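Local atomic coordinates of exopolygalacturonase (Yersinia enterocolitica, PDB entry 2UVF), a protein that probably hydrolyses the polygalacturonic acid chains of pectin from their ends, as an exo-acting family 28 glycoside hydrolase. Residues S82-N87 and Q113-I118; Q178-C183 and W202-M207; Y233-I238 and E413-Q418; G273-K278 and D304-K309; V564-I569 and P590-E595. All coordinates share one frame; numbering follows the deposited sequence.

The chain starts with a fibronectin type III domain. Contact 1 closes a loop there, setting helix 81-88 against edge strand 114-117. The chain then enters the parallel beta-helix. Contact 2 packs helix 173-181 against the turn between strands 194-202 and 207-211. Contact 3 spans the longest stretch of sequence, joining the loop at 233-238 to the one at 413-418 beside the digalacturonate site. Contact 4 is nested inside that loop and ties 273-278 to the start of helix 307-317. Contact 5 comes last and adds strand 593-594 to strand 568-573. No two contacts cross or touch; the centres of contacts 2 and 5 lie about 54 Å apart.

Contact 1 (S82-N87 and Q113-I118); sequences SDNNDN and QNFTVI
This contact belongs to the fibronectin type III domain, where helix 81-88 lies across edge strand 114-117 of a three-stranded antiparallel sheet. Asn84 OD1 accepts from Thr116 N at 2.6 Å, from above the carbonyl plane, with an N-H...O angle of 165°. Asn84 ND2 donates to Thr116 O at 3.1 Å, and Thr116 O lies in the amide plane of Asn84. With CG anti to the backbone N (chi1 -174°), the same amide is laid over one face of the Phe115 ring. The two planes are 22° apart, and ND2 sits 3.6 Å above the plane of the Phe115 ring, over its centre. Water 1 donates to Asn84 OD1 and also bonds Thr116 OG1. Asn85 ND2 makes a weak bond to Asn114 O and another bond to Ala81 O. Phe115 pairs its backbone with Leu55 of strand 53-58, whereas Thr116 turns its N-H and C=O to the helix. One side-chain amide thus satisfies both backbone groups of Thr116 on this side of the edge strand.

Contact 2 (Q178-C183 and W202-M207); sequences QAIDSC and WLKSDM
The indole of Trp202 turns away from Ile180, so no flat ring face is used between the two segments. The residue meets Ile180 through its peptide instead: Trp202 O lies 3.8 Å from Ile180 CG2, while its side chain packs on Ala242 and Asn246. Ile180 fills the apolar centre. Its CG2 reaches Met207 SD at 3.6 Å, and its CD1 reaches Leu203 CD2 at 4.1 Å. CG2 is anti to the backbone N and CG1 anti to the carbonyl carbon (chi1 -61°), which splits the two branches between Met207 and Leu203. Lys204 supplies the polar side. Its chain bends at chi2 and again at chi4 (-87°), bringing NZ to the last carbonyls of the helix. NZ donates to Ile180 O at 2.9 Å, although the place of that oxygen is less sure, and makes a weak bond to Asp181 O at 3.2 Å. The positive group would probably suit the partial negative charge of this helix end. Cys183 is held to Cys187 by a disulfide. A helix packed by its apolar side on the first coils, here 173-181, is consistent with the N-terminal helical cap of parallel beta-helix proteins.

Contact 3 (Y233-I238 and E413-Q418); sequences YPYSTI and EKAQEQ
Tyr235 and Gln418 form the tight part of this contact, and Pro234 with Glu417 the exposed rim. The Gln418 amide stands nearly perpendicular to the Tyr235 ring, at 88°, and meets it at the edge. Gln418 NE2 gives Tyr235 OH a weak bond of 2.8 Å. It also donates to Ala415 O at 2.9 Å, in the carbonyl plane and on a lone pair, which fixes how the amide is turned. Tyr235 OH has a further partner in Thr411 N. Gln418 OE1 lies 3.2 Å from Tyr233 CD1. Tyr235 CG sits between its backbone N and carbonyl carbon (chi1 41°); the ring then runs past Lys414, whose CB is 3.5 Å from Tyr235 CD2. On the solvent side, Pro234 and Glu417 slide past each other in opposite directions, with Glu417 OE2 3.2 Å from Pro234 CG. The side chain of Tyr233 lies about 4 Å from a bound galacturonic acid, and its OH bonds His443 of the glycan pocket. The contact thus joins the loop between strands 228-230 and 240-241 to the loop between 405-408 and 421-427, with Asn387 beside Tyr233 and Gln418.

Contact 4 (G273-K278 and D304-K309); sequences GWLRAK and DGILAK
Gly273 and Leu275 pair with 304-309 through three backbone hydrogen bonds around a single bridge, Trp274 with Gly305, whose CA atoms are 4.3 Å apart. Leu275 N donates to Asp304 O at 3.0 Å, nearly along the C=O axis. Gly273 O takes two donors: Ile306 N at 2.8 Å, from above the carbonyl plane, and Ala308 N at 3.2 Å, in the plane and on a lone pair. Ile306 is the N-cap residue of helix 307-317; through Ala308 N, Gly273 O satisfies a first-turn N-H from outside the helix. In the fold, 273-278 follows strand 268-270 of the parallel beta-helix, and the contact seats the junction of helices 301-304 and 307-317 against it. The side chains pack on both sides of the bridge. Trp274 CG is anti to its own carbonyl carbon (chi1 -59°), which brings the indole back across the bridge. Ala308 CB makes a CH-pi contact over one face of the Trp274 six-membered ring, 4.0 Å from its centroid and 13° off the normal. Asp304 O meets the edge of that ring at CE3, 3.7 Å away. Leu275 CD2 meets Ile306 CD1 at 3.8 Å, the two side chains crossing at about a right angle.

Contact 5 (V564-I569 and P590-E595); sequences VTPTAI and PWHFSE
Ile569 and Phe593 form a parallel beta bridge near the C-terminal end of the beta-helix, where strand 593-594 joins strand 568-573. Ile569 N donates to His592 O at 3.2 Å, and Ser594 N returns a weak bond to Ile569 O. Before the bridge, Thr567 grips Pro590 O twice, with N at 2.9 Å and OG1 at 2.8 Å. Thr567 OG1 lies between its own N and carbonyl carbon (chi1 64°), and from there it also accepts a weak bond from His592 N. Such parallel pairing of one coil with the next builds the right-handed beta-helix of family 28 enzymes. Ile569 and Phe593 point the same way, side by side, and Ile569 CG2 approaches Phe593 CE2 at 3.5 Å. The other branch, Ile569 CD1, meets the indole edge of Trp591 at CZ3, 3.7 Å away and in the ring plane. Trp591 also meets Phe582 edge-to-face. On the exposed side, His592 CE1 touches Pro566 CB at 3.6 Å.

Contact 1 (S82-N87 and Q113-I118)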
# COMPACT_ATOMS: atom_id res chain seq x y z
N SER A 82 8.07 -11.60 17.43
CA SER A 82 6.88 -11.09 18.12
C SER A 82 7.16 -9.91 19.07
O SER A 82 6.51 -8.87 18.96
CB SER A 82 6.19 -12.21 18.90
OG SER A 82 7.07 -12.77 19.86
N ASP A 83 8.12 -10.09 19.99
CA ASP A 83 8.49 -9.05 20.97
C ASP A 83 9.20 -7.86 20.31
O ASP A 83 9.05 -6.71 20.74
CB ASP A 83 9.37 -9.63 22.10
CG ASP A 83 8.78 -10.90 22.75
OD1 ASP A 83 7.56 -10.94 23.06
OD2 ASP A 83 9.56 -11.86 22.96
N ASN A 84 9.98 -8.14 19.28
CA ASN A 84 10.60 -7.09 18.50
C ASN A 84 9.56 -6.21 17.82
O ASN A 84 9.56 -4.99 17.98
CB ASN A 84 11.54 -7.66 17.46
CG ASN A 84 12.31 -6.59 16.73
OD1 ASN A 84 11.95 -6.19 15.61
ND2 ASN A 84 13.37 -6.12 17.35
N ASN A 85 8.65 -6.85 17.09
CA ASN A 85 7.49 -6.12 16.55
C ASN A 85 6.68 -5.31 17.60
O ASN A 85 6.24 -4.20 17.30
CB ASN A 85 6.61 -7.05 15.73
CG ASN A 85 7.13 -7.25 14.30
OD1 ASN A 85 6.57 -6.69 13.35
ND2 ASN A 85 8.21 -8.04 14.13
N ASP A 86 6.52 -5.81 18.84
CA ASP A 86 5.82 -5.04 19.89
C ASP A 86 6.50 -3.68 20.12
O ASP A 86 5.84 -2.67 20.37
CB ASP A 86 5.73 -5.80 21.23
CG ASP A 86 4.81 -7.03 21.17
OD1 ASP A 86 3.90 -7.08 20.33
OD2 ASP A 86 5.02 -7.95 22.00
N ASN A 87 7.83 -3.67 20.04
CA ASN A 87 8.65 -2.46 20.22
C ASN A 87 8.64 -1.52 18.99
O ASN A 87 8.43 -0.30 19.13
CB ASN A 87 10.08 -2.92 20.59
CG ASN A 87 11.03 -1.78 20.95
OD1 ASN A 87 10.68 -0.59 20.92
ND2 ASN A 87 12.27 -2.15 21.30
N GLN A 113 7.47 -11.72 10.27
CA GLN A 113 8.47 -11.98 9.23
C GLN A 113 9.52 -10.85 9.21
O GLN A 113 10.28 -10.71 8.26
CB GLN A 113 7.81 -12.07 7.86
CG GLN A 113 6.86 -13.25 7.68
CD GLN A 113 6.11 -13.19 6.37
OE1 GLN A 113 4.89 -13.07 6.34
NE2 GLN A 113 6.84 -13.28 5.27
N ASN A 114 9.54 -10.04 10.26
CA ASN A 114 10.47 -8.92 10.36
C ASN A 114 11.02 -8.78 11.77
O ASN A 114 10.34 -9.12 12.74
CB ASN A 114 9.83 -7.60 9.88
CG ASN A 114 8.82 -7.04 10.88
OD1 ASN A 114 7.64 -7.41 10.84
ND2 ASN A 114 9.28 -6.13 11.75
N PHE A 115 12.24 -8.28 11.87
CA PHE A 115 12.91 -8.03 13.15
C PHE A 115 13.88 -6.86 12.96
O PHE A 115 14.76 -6.92 12.11
CB PHE A 115 13.66 -9.31 13.61
CG PHE A 115 14.39 -9.19 14.93
CD1 PHE A 115 13.83 -9.67 16.10
CD2 PHE A 115 15.67 -8.64 14.99
CE1 PHE A 115 14.51 -9.57 17.32
CE2 PHE A 115 16.36 -8.55 16.21
CZ PHE A 115 15.77 -9.01 17.37
N THR A 116 13.70 -5.80 13.75
CA THR A 116 14.56 -4.60 13.68
C THR A 116 15.74 -4.61 14.68
O THR A 116 15.53 -4.51 15.90
CB THR A 116 13.73 -3.31 13.85
OG1 THR A 116 12.64 -3.33 12.95
CG2 THR A 116 14.57 -2.08 13.57
N VAL A 117 16.96 -4.71 14.17
CA VAL A 117 18.16 -4.71 15.02
C VAL A 117 18.72 -3.30 15.24
O VAL A 117 19.29 -2.72 14.31
CB VAL A 117 19.28 -5.59 14.43
CG1 VAL A 117 20.39 -5.78 15.47
CG2 VAL A 117 18.76 -6.95 13.95
N ILE A 118 18.59 -2.77 16.46
CA ILE A 118 19.12 -1.44 16.80
C ILE A 118 20.38 -1.46 17.70
O ILE A 118 20.89 -2.54 18.05
CB ILE A 118 18.03 -0.48 17.40
CG1 ILE A 118 17.70 -0.84 18.85
CG2 ILE A 118 16.77 -0.47 16.51
CD1 ILE A 118 17.22 0.34 19.69
O HOH W 1 10.18 -4.83 13.88

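Contact 2 (Q178-C183 and W202-M207)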
# COMPACT_ATOMS: atom_id res chain seq x y z
N GLN A 178 16.28 24.87 0.05
CA GLN A 178 17.66 25.30 0.27
C GLN A 178 18.45 24.19 0.96
O GLN A 178 19.56 23.84 0.52
CB GLN A 178 17.68 26.58 1.12
CG GLN A 178 18.45 27.75 0.55
CD GLN A 178 17.64 29.03 0.56
OE1 GLN A 178 17.06 29.42 -0.46
NE2 GLN A 178 17.56 29.69 1.73
N ALA A 179 17.85 23.62 2.02
CA ALA A 179 18.47 22.53 2.79
C ALA A 179 18.70 21.25 1.97
O ALA A 179 19.77 20.64 2.07
CB ALA A 179 17.67 22.22 4.06
N ILE A 180 17.71 20.86 1.17
CA ILE A 180 17.86 19.70 0.26
C ILE A 180 18.89 19.99 -0.83
O ILE A 180 19.67 19.11 -1.20
CB ILE A 180 16.51 19.26 -0.40
CG1 ILE A 180 15.49 18.84 0.66
CG2 ILE A 180 16.75 18.12 -1.38
CD1 ILE A 180 14.04 18.93 0.20
N ASP A 181 18.88 21.22 -1.35
CA ASP A 181 19.84 21.64 -2.38
C ASP A 181 21.28 21.54 -1.87
O ASP A 181 22.14 20.98 -2.54
CB ASP A 181 19.53 23.06 -2.89
CG ASP A 181 18.34 23.11 -3.82
OD1 ASP A 181 18.05 22.10 -4.51
OD2 ASP A 181 17.69 24.18 -3.89
N SER A 182 21.51 22.07 -0.67
CA SER A 182 22.84 22.06 -0.04
C SER A 182 23.20 20.70 0.54
O SER A 182 23.73 20.61 1.65
CB SER A 182 22.91 23.12 1.07
OG SER A 182 22.47 22.60 2.31
N CYS A 183 22.92 19.64 -0.22
CA CYS A 183 23.02 18.27 0.30
C CYS A 183 24.08 17.46 -0.44
O CYS A 183 23.98 17.24 -1.65
CB CYS A 183 21.65 17.58 0.20
SG CYS A 183 21.00 16.87 1.74
N TRP A 202 11.31 19.18 -3.88
CA TRP A 202 11.84 18.33 -4.94
C TRP A 202 13.08 17.64 -4.41
O TRP A 202 14.08 18.30 -4.09
CB TRP A 202 12.13 19.14 -6.21
CG TRP A 202 10.96 19.97 -6.64
CD1 TRP A 202 10.61 21.22 -6.18
CD2 TRP A 202 9.97 19.62 -7.61
NE1 TRP A 202 9.46 21.65 -6.80
CE2 TRP A 202 9.04 20.69 -7.68
CE3 TRP A 202 9.77 18.49 -8.43
CZ2 TRP A 202 7.93 20.68 -8.54
CZ3 TRP A 202 8.66 18.48 -9.29
CH2 TRP A 202 7.76 19.57 -9.34
N LEU A 203 13.01 16.32 -4.30
CA LEU A 203 14.09 15.55 -3.72
C LEU A 203 15.10 15.23 -4.81
O LEU A 203 14.87 15.47 -5.99
CB LEU A 203 13.56 14.24 -3.09
CG LEU A 203 12.55 14.31 -1.94
CD1 LEU A 203 12.19 12.92 -1.49
CD2 LEU A 203 13.06 15.11 -0.76
N LYS A 204 16.24 14.69 -4.38
CA LYS A 204 17.28 14.28 -5.31
C LYS A 204 17.89 12.99 -4.79
O LYS A 204 17.69 12.62 -3.63
CB LYS A 204 18.34 15.35 -5.46
CG LYS A 204 19.03 15.77 -4.15
CD LYS A 204 20.52 15.90 -4.38
CE LYS A 204 21.21 16.63 -3.25
NZ LYS A 204 21.18 18.10 -3.49
N SER A 205 18.63 12.33 -5.68
CA SER A 205 19.31 11.08 -5.39
C SER A 205 20.23 11.13 -4.16
O SER A 205 20.69 12.20 -3.75
CB SER A 205 20.08 10.62 -6.62
OG SER A 205 19.19 10.47 -7.72
N ASP A 206 20.47 9.95 -3.57
CA ASP A 206 21.40 9.77 -2.44
C ASP A 206 21.17 10.73 -1.28
O ASP A 206 22.07 11.50 -0.90
CB ASP A 206 22.85 9.80 -2.94
CG ASP A 206 23.14 8.71 -3.95
OD1 ASP A 206 23.01 7.52 -3.59
OD2 ASP A 206 23.48 9.03 -5.10
N MET A 207 19.95 10.70 -0.72
CA MET A 207 19.61 11.49 0.46
C MET A 207 18.56 10.80 1.35
O MET A 207 17.92 9.82 0.94
CB MET A 207 19.16 12.91 0.08
CG MET A 207 17.83 12.98 -0.67
SD MET A 207 17.09 14.61 -0.66
CE MET A 207 16.46 14.72 1.03

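Contact 3 (Y233-I238 and E413-Q418)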
# COMPACT_ATOMS: atom_id res chain seq x y z
N TYR A 233 0.84 8.85 -17.27
CA TYR A 233 1.35 7.96 -18.31
C TYR A 233 1.89 8.78 -19.48
O TYR A 233 1.60 9.98 -19.57
CB TYR A 233 0.28 6.96 -18.74
CG TYR A 233 -0.26 6.14 -17.58
CD1 TYR A 233 0.60 5.42 -16.74
CD2 TYR A 233 -1.63 6.10 -17.31
CE1 TYR A 233 0.11 4.69 -15.68
CE2 TYR A 233 -2.12 5.38 -16.25
CZ TYR A 233 -1.25 4.68 -15.42
OH TYR A 233 -1.76 3.96 -14.35
N PRO A 234 2.74 8.17 -20.35
CA PRO A 234 3.23 8.92 -21.52
C PRO A 234 2.09 9.48 -22.38
O PRO A 234 2.23 10.54 -22.99
CB PRO A 234 4.06 7.88 -22.30
CG PRO A 234 3.69 6.53 -21.72
CD PRO A 234 3.31 6.81 -20.28
N TYR A 235 0.95 8.77 -22.37
CA TYR A 235 -0.24 9.08 -23.17
C TYR A 235 -1.31 9.83 -22.37
O TYR A 235 -2.47 9.91 -22.82
CB TYR A 235 -0.85 7.78 -23.71
CG TYR A 235 -0.85 6.63 -22.72
CD1 TYR A 235 -1.98 6.37 -21.91
CD2 TYR A 235 0.26 5.79 -22.59
CE1 TYR A 235 -1.99 5.30 -20.99
CE2 TYR A 235 0.27 4.71 -21.67
CZ TYR A 235 -0.86 4.48 -20.89
OH TYR A 235 -0.83 3.43 -19.99
N SER A 236 -0.93 10.33 -21.20
CA SER A 236 -1.86 11.09 -20.35
C SER A 236 -1.82 12.55 -20.78
O SER A 236 -0.75 13.16 -20.78
CB SER A 236 -1.53 10.93 -18.86
OG SER A 236 -1.96 9.67 -18.37
N THR A 237 -2.98 13.10 -21.14
CA THR A 237 -3.01 14.41 -21.80
C THR A 237 -3.11 15.62 -20.87
O THR A 237 -2.76 16.73 -21.26
CB THR A 237 -4.03 14.44 -22.99
OG1 THR A 237 -5.32 13.99 -22.56
CG2 THR A 237 -3.56 13.53 -24.11
N ILE A 238 -3.55 15.40 -19.63
CA ILE A 238 -3.69 16.47 -18.65
C ILE A 238 -2.54 16.42 -17.62
O ILE A 238 -2.31 15.40 -16.95
CB ILE A 238 -5.11 16.44 -18.00
CG1 ILE A 238 -6.19 16.53 -19.09
CG2 ILE A 238 -5.27 17.54 -16.93
CD1 ILE A 238 -7.59 16.11 -18.66
N GLU A 413 -4.06 0.40 -25.15
CA GLU A 413 -3.09 -0.16 -26.10
C GLU A 413 -1.67 0.35 -25.91
O GLU A 413 -0.72 -0.41 -26.11
CB GLU A 413 -3.56 0.07 -27.54
CG GLU A 413 -3.04 -0.96 -28.55
CD GLU A 413 -3.52 -2.40 -28.28
OE1 GLU A 413 -4.54 -2.59 -27.58
OE2 GLU A 413 -2.89 -3.36 -28.78
N LYS A 414 -1.52 1.63 -25.56
CA LYS A 414 -0.20 2.25 -25.39
C LYS A 414 0.53 1.80 -24.12
O LYS A 414 1.67 2.21 -23.89
CB LYS A 414 -0.32 3.78 -25.37
CG LYS A 414 -0.98 4.41 -26.57
CD LYS A 414 0.03 4.92 -27.57
CE LYS A 414 -0.61 5.91 -28.53
NZ LYS A 414 0.43 6.61 -29.35
N ALA A 415 -0.12 0.97 -23.30
CA ALA A 415 0.35 0.62 -21.95
C ALA A 415 1.76 0.03 -21.88
O ALA A 415 2.56 0.44 -21.03
CB ALA A 415 -0.65 -0.30 -21.25
N GLN A 416 2.06 -0.90 -22.78
CA GLN A 416 3.37 -1.58 -22.82
C GLN A 416 4.60 -0.70 -23.16
O GLN A 416 5.74 -1.18 -23.14
CB GLN A 416 3.32 -2.87 -23.68
CG GLN A 416 2.91 -2.68 -25.14
CD GLN A 416 1.40 -2.54 -25.35
OE1 GLN A 416 0.69 -2.01 -24.49
NE2 GLN A 416 0.91 -3.01 -26.50
N GLU A 417 4.37 0.58 -23.47
CA GLU A 417 5.46 1.60 -23.48
C GLU A 417 6.20 1.64 -22.12
O GLU A 417 7.21 2.34 -21.96
CB GLU A 417 4.90 3.00 -23.81
CG GLU A 417 4.48 3.20 -25.28
CD GLU A 417 3.75 4.53 -25.54
OE1 GLU A 417 2.99 4.60 -26.55
OE2 GLU A 417 3.92 5.49 -24.76
N GLN A 418 5.66 0.88 -21.16
CA GLN A 418 6.10 0.89 -19.76
C GLN A 418 6.18 -0.54 -19.22
O GLN A 418 5.50 -1.45 -19.71
CB GLN A 418 5.12 1.73 -18.90
CG GLN A 418 4.12 2.61 -19.71
CD GLN A 418 2.92 3.06 -18.89
OE1 GLN A 418 3.06 3.80 -17.91
NE2 GLN A 418 1.72 2.62 -19.30

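Contact 4 (G273-K278 and D304-K309)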
# COMPACT_ATOMS: atom_id res chain seq x y z
N GLY A 273 -5.40 19.11 2.68
CA GLY A 273 -6.30 18.98 1.56
C GLY A 273 -7.75 19.24 1.87
O GLY A 273 -8.49 19.77 1.02
N TRP A 274 -8.14 18.86 3.09
CA TRP A 274 -9.55 18.74 3.46
C TRP A 274 -9.85 19.21 4.86
O TRP A 274 -9.01 19.07 5.76
CB TRP A 274 -9.95 17.27 3.42
CG TRP A 274 -9.77 16.66 2.13
CD1 TRP A 274 -8.75 15.83 1.74
CD2 TRP A 274 -10.60 16.82 1.01
NE1 TRP A 274 -8.91 15.46 0.44
CE2 TRP A 274 -10.04 16.06 -0.04
CE3 TRP A 274 -11.79 17.54 0.77
CZ2 TRP A 274 -10.64 15.99 -1.29
CZ3 TRP A 274 -12.36 17.48 -0.48
CH2 TRP A 274 -11.80 16.69 -1.49
N LEU A 275 -11.07 19.68 5.04
CA LEU A 275 -11.59 19.96 6.35
C LEU A 275 -11.87 18.64 7.08
O LEU A 275 -12.03 17.60 6.45
CB LEU A 275 -12.85 20.83 6.25
CG LEU A 275 -12.65 22.33 5.95
CD1 LEU A 275 -13.98 22.98 5.83
CD2 LEU A 275 -11.83 23.06 7.01
N ARG A 276 -11.94 18.70 8.40
CA ARG A 276 -12.33 17.55 9.20
C ARG A 276 -13.81 17.20 8.98
O ARG A 276 -14.59 18.04 8.53
CB ARG A 276 -12.02 17.81 10.68
CG ARG A 276 -10.53 17.91 10.99
CD ARG A 276 -9.86 16.58 10.82
NE ARG A 276 -8.50 16.64 11.34
CZ ARG A 276 -8.13 16.26 12.57
NH1 ARG A 276 -9.02 15.78 13.41
NH2 ARG A 276 -6.85 16.38 12.94
N ALA A 277 -14.18 15.96 9.29
CA ALA A 277 -15.57 15.51 9.13
C ALA A 277 -16.47 16.05 10.26
O ALA A 277 -15.96 16.57 11.24
CB ALA A 277 -15.62 14.01 9.08
N LYS A 278 -17.79 15.91 10.12
CA LYS A 278 -18.74 16.35 11.16
C LYS A 278 -18.19 15.91 12.53
O LYS A 278 -17.95 16.75 13.42
CB LYS A 278 -20.13 15.75 10.91
CG LYS A 278 -21.26 16.73 11.10
CD LYS A 278 -22.56 16.05 11.59
CE LYS A 278 -23.58 17.10 12.07
NZ LYS A 278 -24.69 16.54 12.93
N ASP A 304 -15.91 21.54 1.11
CA ASP A 304 -15.15 20.58 1.93
C ASP A 304 -13.64 20.74 1.93
O ASP A 304 -12.97 20.36 2.88
CB ASP A 304 -15.49 19.14 1.52
CG ASP A 304 -16.95 18.84 1.61
OD1 ASP A 304 -17.64 19.38 2.49
OD2 ASP A 304 -17.43 18.04 0.80
N GLY A 305 -13.09 21.30 0.85
CA GLY A 305 -11.65 21.29 0.67
C GLY A 305 -10.95 22.42 1.38
O GLY A 305 -11.58 23.35 1.86
N ILE A 306 -9.63 22.31 1.45
CA ILE A 306 -8.78 23.41 1.85
C ILE A 306 -7.83 23.60 0.66
O ILE A 306 -8.14 24.37 -0.24
CB ILE A 306 -8.03 23.15 3.18
CG1 ILE A 306 -9.01 22.82 4.32
CG2 ILE A 306 -7.15 24.33 3.54
CD1 ILE A 306 -8.31 22.61 5.70
N LEU A 307 -6.70 22.88 0.62
CA LEU A 307 -5.90 22.82 -0.60
C LEU A 307 -6.69 22.33 -1.81
O LEU A 307 -6.53 22.85 -2.90
CB LEU A 307 -4.64 21.99 -0.41
CG LEU A 307 -3.78 21.89 -1.66
CD1 LEU A 307 -3.26 23.28 -2.09
CD2 LEU A 307 -2.66 20.91 -1.46
N ALA A 308 -7.55 21.34 -1.61
CA ALA A 308 -8.35 20.76 -2.69
C ALA A 308 -9.43 21.70 -3.23
O ALA A 308 -9.73 21.68 -4.43
CB ALA A 308 -8.98 19.46 -2.24
N LYS A 309 -10.03 22.51 -2.33
CA LYS A 309 -10.96 23.58 -2.70
C LYS A 309 -10.29 24.57 -3.66
O LYS A 309 -10.79 24.80 -4.76
CB LYS A 309 -11.45 24.33 -1.46
CG LYS A 309 -12.36 25.51 -1.72
CD LYS A 309 -12.68 26.22 -0.42
CE LYS A 309 -13.72 27.32 -0.59
NZ LYS A 309 -14.38 27.64 0.74

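Contact 5 (V564-I569 and P590-E595)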
# COMPACT_ATOMS: atom_id res chain seq x y z
N VAL A 564 -21.29 -14.17 6.50
CA VAL A 564 -21.14 -13.50 5.22
C VAL A 564 -22.33 -13.90 4.30
O VAL A 564 -23.01 -14.91 4.53
CB VAL A 564 -19.77 -13.82 4.53
CG1 VAL A 564 -18.59 -13.55 5.45
CG2 VAL A 564 -19.72 -15.27 3.98
N THR A 565 -22.56 -13.09 3.27
CA THR A 565 -23.55 -13.40 2.25
C THR A 565 -23.03 -14.50 1.32
O THR A 565 -21.79 -14.76 1.26
CB THR A 565 -23.88 -12.17 1.39
OG1 THR A 565 -22.72 -11.79 0.66
CG2 THR A 565 -24.33 -11.04 2.24
N PRO A 566 -23.96 -15.18 0.60
CA PRO A 566 -23.56 -16.17 -0.41
C PRO A 566 -22.69 -15.58 -1.54
O PRO A 566 -22.71 -14.38 -1.78
CB PRO A 566 -24.92 -16.65 -0.96
CG PRO A 566 -25.89 -16.41 0.16
CD PRO A 566 -25.42 -15.12 0.77
N THR A 567 -21.96 -16.46 -2.24
CA THR A 567 -21.08 -16.09 -3.35
C THR A 567 -21.87 -15.80 -4.63
O THR A 567 -23.02 -16.22 -4.76
CB THR A 567 -20.10 -17.23 -3.69
OG1 THR A 567 -20.83 -18.38 -4.15
CG2 THR A 567 -19.21 -17.61 -2.47
N ALA A 568 -21.23 -15.10 -5.57
CA ALA A 568 -21.74 -14.90 -6.94
C ALA A 568 -20.55 -14.98 -7.88
O ALA A 568 -19.71 -14.08 -7.92
CB ALA A 568 -22.48 -13.56 -7.11
N ILE A 569 -20.46 -16.09 -8.60
CA ILE A 569 -19.30 -16.39 -9.40
C ILE A 569 -19.75 -16.65 -10.84
O ILE A 569 -20.39 -17.66 -11.13
CB ILE A 569 -18.51 -17.59 -8.76
CG1 ILE A 569 -18.00 -17.18 -7.35
CG2 ILE A 569 -17.37 -18.08 -9.69
CD1 ILE A 569 -17.71 -18.33 -6.41
N PRO A 590 -24.38 -21.39 0.07
CA PRO A 590 -23.21 -20.56 -0.19
C PRO A 590 -22.85 -20.41 -1.67
O PRO A 590 -22.52 -19.31 -2.11
CB PRO A 590 -22.10 -21.27 0.58
CG PRO A 590 -22.52 -22.69 0.66
CD PRO A 590 -24.02 -22.66 0.73
N TRP A 591 -22.98 -21.49 -2.44
CA TRP A 591 -22.46 -21.56 -3.81
C TRP A 591 -23.45 -21.23 -4.94
O TRP A 591 -24.49 -21.88 -5.07
CB TRP A 591 -21.85 -22.94 -4.03
CG TRP A 591 -20.63 -23.17 -3.18
CD1 TRP A 591 -20.50 -24.08 -2.16
CD2 TRP A 591 -19.38 -22.47 -3.26
NE1 TRP A 591 -19.24 -23.99 -1.62
CE2 TRP A 591 -18.54 -23.01 -2.27
CE3 TRP A 591 -18.89 -21.44 -4.08
CZ2 TRP A 591 -17.23 -22.56 -2.07
CZ3 TRP A 591 -17.59 -20.99 -3.87
CH2 TRP A 591 -16.78 -21.55 -2.88
N HIS A 592 -23.09 -20.23 -5.74
CA HIS A 592 -23.91 -19.77 -6.88
C HIS A 592 -23.06 -19.61 -8.14
O HIS A 592 -22.27 -18.67 -8.25
CB HIS A 592 -24.62 -18.45 -6.55
CG HIS A 592 -25.67 -18.58 -5.49
ND1 HIS A 592 -25.37 -18.57 -4.15
CD2 HIS A 592 -27.01 -18.72 -5.59
CE1 HIS A 592 -26.50 -18.70 -3.46
NE2 HIS A 592 -27.50 -18.80 -4.31
N PHE A 593 -23.25 -20.52 -9.09
CA PHE A 593 -22.43 -20.59 -10.31
C PHE A 593 -23.21 -20.50 -11.62
O PHE A 593 -24.05 -21.36 -11.91
CB PHE A 593 -21.64 -21.90 -10.34
CG PHE A 593 -20.54 -21.97 -9.35
CD1 PHE A 593 -20.65 -22.82 -8.25
CD2 PHE A 593 -19.39 -21.22 -9.51
CE1 PHE A 593 -19.62 -22.91 -7.33
CE2 PHE A 593 -18.36 -21.30 -8.60
CZ PHE A 593 -18.47 -22.15 -7.49
N SER A 594 -22.90 -19.49 -12.44
CA SER A 594 -23.35 -19.48 -13.83
C SER A 594 -22.19 -19.20 -14.78
O SER A 594 -21.28 -18.45 -14.44
CB SER A 594 -24.52 -18.51 -14.07
OG SER A 594 -24.13 -17.14 -14.02
N GLU A 595 -22.25 -19.83 -15.96
CA GLU A 595 -21.33 -19.59 -17.07
C GLU A 595 -19.89 -20.04 -16.78
O GLU A 595 -18.93 -19.38 -17.16
CB GLU A 595 -21.39 -18.13 -17.54
CG GLU A 595 -22.72 -17.72 -18.21
CD GLU A 595 -22.85 -18.24 -19.65
OE1 GLU A 595 -21.90 -18.04 -20.44
OE2 GLU A 595 -23.91 -18.83 -19.99